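Local coordinates for coenzyme PQQ synthesis protein B (PDB 4Z7R) that belongs to the metallo-beta-lactamase superfamily, binds zinc at two sites, and may take part in transporting pyrroloquinoline quinone or its precursor to the periplasm, at residues L108-T111 / P112-A116; V264-N267 / N268-V272. All coordinates share one frame; numbering follows the deposited sequence.

In the fold
Contact 1 comes first along the chain, where strand 106-110 passes through Thr-111 into helix 112-119; contact 2 follows much later, in the loop between strand 260-264 and helix 278-285. Both are local, each within one continuous run of residues: contact 1 caps a helix, contact 2 closes a beta turn. The two stand in series, and neither nests in nor crosses the other. They lie on opposite sides of the chain's centre, their own centres about 27 Å apart. Contact 1 belongs to the seven-stranded sheet that includes strands 81-85 and 132-136. Contact 2 extends from a strand of the second seven-stranded sheet and carries ligands of both zinc ions.

Contact 1 (L108-T111 / P112-A116); sequences LYAT and PGILA
OG1 of Thr-111 has two partners: it receives a weak bond from the N of Ile-114, 3.5 Å away, and is hydrogen-bonded to the backbone O of Glu-176. The first torsion of Thr-111, chi1 63°, puts the hydroxyl between its own backbone N and carbonyl carbon, where it faces the opening turn of helix 112-119 and caps an amide that has no earlier helical carbonyl to meet. CG1 of Ile-114 runs past the same oxygen, also at 3.5 Å.

The backbone O of Thr-111 begins the regular helical bonding. It accepts from the N of Leu-115 at 3.0 Å, with an N-H...O angle of 173°. Pro-112, which has no amide hydrogen to offer, occupies the first position after the cap, while the amide of Gly-113 is taken by the carboxylate of Glu-176.

Next to the cap, the helix leans on the strand through methyl groups. CB of Ala-110 meets CG2 of Ile-114 and CD1 of Leu-115, each at 3.9 Å, and thus touches two successive helix residues. CD1 of Leu-115 reaches on to CD2 of Leu-108 at 4.0 Å, and the two leucines pass with their side chains running opposite ways. Leu-108 and Ala-110, two residues apart on the strand, therefore share one leucine methyl. Leu-108 also packs on Val-84 of strand 81-85, and Leu-115 on Thr-136 of strand 132-136.

The helix segment runs at 128° to the strand segment, so the chain turns back sharply at Thr-111. Thr-111 thus N-caps the crossover helix of the beta-alpha-beta unit formed by strand 106-110, helix 112-119 and strand 132-136, within the metallo-beta-lactamase fold.

Contact 2 (V264-N267 / N268-V272); sequences VHIN and NTNPV. With ZN (zinc ion), chain D; ZN (zinc ion), chain C.
The backbone O of Asn-267 accepts from the N of Asn-270 at 3.0 Å, closing a type I beta turn that continues into an Asx turn at Asn-270. At the first residue of the turn, the side chain of Asn-267 extends with CG opposite its backbone N (chi1 -160°), which brings ND2 to OG1 of Thr-269. That donor bond is 2.8 Å long, and the hydroxyl lies nearly in the amide plane.

The side chains of Asn-267 and Asn-268 run alongside each other, their amide planes 52° apart. Water 1 accepts from ND2 of Asn-267 and, weakly, from ND2 of Asn-268. The other end of the Asn-268 amide is a metal ligand: OD1 binds a zinc ion at 2.1 Å, and Cys-19, Cys-21 and Cys-24 complete that site. Just before the turn, His-265 uses NE2 to bind the second zinc ion, together with Asp-92 and two waters, while Thr-218 is hydrogen-bonded to ND1.

On the apolar side, CG2 of Ile-266 presses against CB of Asn-270 at 3.5 Å and touches CG2 of Val-272. The side chain of Asn-270 also extends away from its own N, and its OD1 reaches forward to accept from the N of Val-272, two residues on, at 3.1 Å, with an N-H...O angle of 173°.

Contact 1 (L108-T111 / P112-A116)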
ATOM      1  N   LEU A 108     -17.391  -6.794  -3.681  1.00 12.40           N
ATOM      2  CA  LEU A 108     -16.856  -6.536  -2.353  0.96 12.56           C
ATOM      3  C   LEU A 108     -17.860  -6.955  -1.282  0.84 11.50           C
ATOM      4  O   LEU A 108     -18.983  -6.448  -1.240  1.00 10.60           O
ATOM      5  CB  LEU A 108     -16.492  -5.057  -2.205  1.00 12.67           C
ATOM      6  CG  LEU A 108     -15.982  -4.584  -0.845  0.67 13.43           C
ATOM      7  CD1 LEU A 108     -14.706  -5.324  -0.468  1.00 13.79           C
ATOM      8  CD2 LEU A 108     -15.746  -3.084  -0.875  1.00 13.61           C
ATOM      9  N   TYR A 109     -17.446  -7.884  -0.424  1.00 11.45           N
ATOM     10  CA  TYR A 109     -18.296  -8.408   0.642  0.80 13.12           C
ATOM     11  C   TYR A 109     -17.847  -7.947   2.023  0.80 13.44           C
ATOM     12  O   TYR A 109     -16.653  -7.925   2.319  1.00 13.48           O
ATOM     13  CB  TYR A 109     -18.310  -9.937   0.630  1.00 13.81           C
ATOM     14  CG  TYR A 109     -18.874 -10.579  -0.616  0.68 13.35           C
ATOM     15  CD1 TYR A 109     -20.229 -10.870  -0.721  0.89 13.39           C
ATOM     16  CD2 TYR A 109     -18.045 -10.929  -1.672  0.92 12.87           C
ATOM     17  CE1 TYR A 109     -20.746 -11.477  -1.858  1.00 12.85           C
ATOM     18  CE2 TYR A 109     -18.549 -11.536  -2.809  0.89 12.60           C
ATOM     19  CZ  TYR A 109     -19.900 -11.808  -2.896  0.85 12.49           C
ATOM     20  OH  TYR A 109     -20.397 -12.405  -4.030  1.00 12.10           O
ATOM     21  N   ALA A 110     -18.815  -7.586   2.861  0.94 13.19           N
ATOM     22  CA  ALA A 110     -18.561  -7.290   4.269  0.93 12.88           C
ATOM     23  C   ALA A 110     -19.878  -7.269   5.037  0.67 13.20           C
ATOM     24  O   ALA A 110     -20.951  -7.303   4.439  0.98 14.20           O
ATOM     25  CB  ALA A 110     -17.828  -5.965   4.427  1.00 11.75           C
ATOM     26  N   THR A 111     -19.799  -7.245   6.363  1.00 12.09           N
ATOM     27  CA  THR A 111     -20.997  -7.070   7.175  0.97 12.21           C
ATOM     28  C   THR A 111     -21.567  -5.679   6.899  0.91 11.23           C
ATOM     29  O   THR A 111     -20.842  -4.808   6.412  0.86 10.39           O
ATOM     30  CB  THR A 111     -20.696  -7.236   8.673  0.87 12.23           C
ATOM     31  OG1 THR A 111     -19.775  -6.221   9.094  1.00 12.04           O
ATOM     32  CG2 THR A 111     -20.103  -8.610   8.942  1.00 11.72           C
ATOM     33  N   PRO A 112     -22.863  -5.463   7.192  0.94 11.92           N
ATOM     34  CA  PRO A 112     -23.450  -4.142   6.933  0.89 12.22           C
ATOM     35  C   PRO A 112     -22.700  -3.003   7.626  0.79 12.42           C
ATOM     36  O   PRO A 112     -22.512  -1.946   7.026  0.99 12.87           O
ATOM     37  CB  PRO A 112     -24.868  -4.279   7.492  0.93 12.31           C
ATOM     38  CG  PRO A 112     -25.180  -5.730   7.340  1.00 12.83           C
ATOM     39  CD  PRO A 112     -23.881  -6.433   7.639  0.99 12.46           C
ATOM     40  N   GLY A 113     -22.267  -3.225   8.862  1.00 12.47           N
ATOM     41  CA  GLY A 113     -21.545  -2.208   9.604  0.89 12.90           C
ATOM     42  C   GLY A 113     -20.217  -1.819   8.978  0.81 12.63           C
ATOM     43  O   GLY A 113     -19.888  -0.635   8.886  0.79 12.97           O
ATOM     44  N   ILE A 114     -19.454  -2.814   8.536  1.00 12.86           N
ATOM     45  CA  ILE A 114     -18.138  -2.562   7.955  0.94 14.33           C
ATOM     46  C   ILE A 114     -18.234  -1.916   6.572  0.93 15.32           C
ATOM     47  O   ILE A 114     -17.539  -0.936   6.298  0.98 16.15           O
ATOM     48  CB  ILE A 114     -17.309  -3.859   7.871  0.85 14.67           C
ATOM     49  CG1 ILE A 114     -16.882  -4.285   9.274  0.95 15.25           C
ATOM     50  CG2 ILE A 114     -16.068  -3.655   7.017  1.00 14.43           C
ATOM     51  CD1 ILE A 114     -16.122  -3.201  10.029  0.85 16.10           C
ATOM     52  N   LEU A 115     -19.113  -2.446   5.728  1.00 15.64           N
ATOM     53  CA  LEU A 115     -19.340  -1.876   4.405  1.00 16.03           C
ATOM     54  C   LEU A 115     -19.779  -0.417   4.508  0.97 16.80           C
ATOM     55  O   LEU A 115     -19.318   0.433   3.746  0.80 16.77           O
ATOM     56  CB  LEU A 115     -20.390  -2.688   3.645  1.00 16.50           C
ATOM     57  CG  LEU A 115     -20.116  -2.928   2.159  0.76 17.91           C
ATOM     58  CD1 LEU A 115     -18.622  -3.041   1.899  0.95 18.38           C
ATOM     59  CD2 LEU A 115     -20.845  -4.171   1.671  0.97 17.88           C
ATOM     60  N   ALA A 116     -20.669  -0.133   5.454  0.98 17.78           N
ATOM     61  CA  ALA A 116     -21.159   1.225   5.661  1.00 18.59           C
ATOM     62  C   ALA A 116     -20.025   2.159   6.071  0.75 18.78           C
ATOM     63  O   ALA A 116     -19.933   3.281   5.578  0.86 18.70           O
ATOM     64  CB  ALA A 116     -22.263   1.244   6.707  0.97 19.03           C
TER

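Contact 2 (V264-N267 / N268-V272)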
ATOM      1  N   VAL A 264      -1.196 -15.991  11.871  1.00  8.36           N
ATOM      2  CA  VAL A 264      -1.032 -14.877  10.946  1.00  8.98           C
ATOM      3  C   VAL A 264      -1.211 -13.566  11.709  0.82  9.25           C
ATOM      4  O   VAL A 264      -1.420 -13.581  12.924  0.93  9.38           O
ATOM      5  CB  VAL A 264      -2.037 -14.947   9.774  0.88  9.88           C
ATOM      6  CG1 VAL A 264      -1.830 -16.226   8.977  0.84 10.01           C
ATOM      7  CG2 VAL A 264      -3.468 -14.866  10.287  0.93 11.04           C
ATOM      8  N   HIS A 265      -1.124 -12.444  10.997  1.00  9.27           N
ATOM      9  CA  HIS A 265      -1.312 -11.120  11.589  0.92  9.71           C
ATOM     10  C   HIS A 265      -0.348 -10.898  12.750  0.94  8.74           C
ATOM     11  O   HIS A 265      -0.742 -10.426  13.815  0.93  8.96           O
ATOM     12  CB  HIS A 265      -2.763 -10.946  12.061  0.97 10.62           C
ATOM     13  CG  HIS A 265      -3.146  -9.526  12.337  0.61 11.05           C
ATOM     14  ND1 HIS A 265      -2.898  -8.910  13.546  0.86 11.61           N
ATOM     15  CD2 HIS A 265      -3.773  -8.607  11.567  0.73 11.35           C
ATOM     16  CE1 HIS A 265      -3.348  -7.669  13.504  0.91 12.01           C
ATOM     17  NE2 HIS A 265      -3.884  -7.460  12.314  0.79 11.90           N
ATOM     18  N   ILE A 266       0.913 -11.260  12.542  1.00  7.86           N
ATOM     19  CA  ILE A 266       1.936 -11.153  13.577  1.00  8.24           C
ATOM     20  C   ILE A 266       2.595  -9.774  13.598  0.87  8.80           C
ATOM     21  O   ILE A 266       3.121  -9.319  12.585  1.00  8.57           O
ATOM     22  CB  ILE A 266       3.008 -12.236  13.383  0.75  8.63           C
ATOM     23  CG1 ILE A 266       2.339 -13.614  13.316  1.00  9.45           C
ATOM     24  CG2 ILE A 266       4.024 -12.186  14.507  0.98  8.47           C
ATOM     25  CD1 ILE A 266       3.178 -14.675  12.650  0.73  9.88           C
ATOM     26  N   ASN A 267       2.573  -9.110  14.752  0.97  9.76           N
ATOM     27  CA  ASN A 267       3.139  -7.764  14.841  0.86  9.53           C
ATOM     28  C   ASN A 267       4.657  -7.791  14.787  0.89  9.55           C
ATOM     29  O   ASN A 267       5.281  -8.779  15.169  0.98  9.40           O
ATOM     30  CB  ASN A 267       2.685  -7.052  16.115  0.86  9.66           C
ATOM     31  CG  ASN A 267       2.834  -5.544  16.019  0.78  9.37           C
ATOM     32  OD1 ASN A 267       2.370  -4.931  15.062  0.92  9.22           O
ATOM     33  ND2 ASN A 267       3.500  -4.942  17.001  1.00  8.71           N
ATOM     34  N   ASN A 268       5.247  -6.694  14.323  1.00  9.31           N
ATOM     35  CA  ASN A 268       6.695  -6.604  14.182  1.00  9.47           C
ATOM     36  C   ASN A 268       7.434  -6.806  15.502  0.79  9.04           C
ATOM     37  O   ASN A 268       8.625  -7.094  15.510  1.00  8.19           O
ATOM     38  CB  ASN A 268       7.086  -5.254  13.575  1.00  9.76           C
ATOM     39  CG  ASN A 268       6.819  -4.090  14.510  0.69  9.72           C
ATOM     40  OD1 ASN A 268       7.653  -3.755  15.357  0.97 10.63           O
ATOM     41  ND2 ASN A 268       5.657  -3.465  14.363  1.00  8.84           N
ATOM     42  N   THR A 269       6.724  -6.649  16.615  1.00  9.52           N
ATOM     43  CA  THR A 269       7.319  -6.779  17.941  1.00  9.99           C
ATOM     44  C   THR A 269       7.281  -8.204  18.498  0.97  9.16           C
ATOM     45  O   THR A 269       7.702  -8.445  19.628  1.00  8.54           O
ATOM     46  CB  THR A 269       6.611  -5.856  18.944  1.00 11.11           C
ATOM     47  OG1 THR A 269       5.203  -6.119  18.910  0.90 11.79           O
ATOM     48  CG2 THR A 269       6.845  -4.398  18.581  0.92 11.63           C
ATOM     49  N   ASN A 270       6.789  -9.151  17.709  1.00  8.28           N
ATOM     50  CA  ASN A 270       6.635 -10.520  18.194  0.88  8.61           C
ATOM     51  C   ASN A 270       7.881 -11.355  17.912  1.00  8.69           C
ATOM     52  O   ASN A 270       8.253 -11.545  16.756  0.90  8.48           O
ATOM     53  CB  ASN A 270       5.401 -11.168  17.563  0.53  8.98           C
ATOM     54  CG  ASN A 270       4.990 -12.458  18.255  1.00 10.11           C
ATOM     55  OD1 ASN A 270       5.828 -13.201  18.765  0.96 10.69           O
ATOM     56  ND2 ASN A 270       3.690 -12.727  18.278  0.90 10.56           N
ATOM     57  N   PRO A 271       8.520 -11.871  18.975  0.95  9.49           N
ATOM     58  CA  PRO A 271       9.784 -12.613  18.844  0.93 10.84           C
ATOM     59  C   PRO A 271       9.678 -13.942  18.088  1.00 11.97           C
ATOM     60  O   PRO A 271      10.718 -14.520  17.767  0.98 12.78           O
ATOM     61  CB  PRO A 271      10.215 -12.860  20.299  1.00 11.17           C
ATOM     62  CG  PRO A 271       9.036 -12.558  21.145  0.77 11.14           C
ATOM     63  CD  PRO A 271       8.122 -11.660  20.378  1.00 10.18           C
ATOM     64  N   VAL A 272       8.471 -14.427  17.802  0.78 12.34           N
ATOM     65  CA  VAL A 272       8.353 -15.620  16.962  0.91 12.35           C
ATOM     66  C   VAL A 272       8.795 -15.305  15.534  0.73 11.90           C
ATOM     67  O   VAL A 272       9.066 -16.213  14.751  0.87 10.78           O
ATOM     68  CB  VAL A 272       6.915 -16.194  16.934  0.96 12.63           C
ATOM     69  CG1 VAL A 272       6.421 -16.482  18.347  0.95 13.27           C
ATOM     70  CG2 VAL A 272       5.966 -15.254  16.199  0.97 12.28           C
TER
HETATM   71 ZN    ZN D 302      -4.525  -5.534  11.742  0.53 23.38          ZN
HETATM   72 ZN    ZN C 301       9.611  -3.075  15.114  0.97 12.60          ZN
HETATM   73  O   HOH W   1       4.000  -1.824  16.736  1.00 26.43           O
HETATM   74  O   HOH W   2      -3.152  -4.331  13.088  1.00 21.81           O
HETATM   75  O   HOH W   3      -6.530  -5.836  11.615  0.87 27.25           O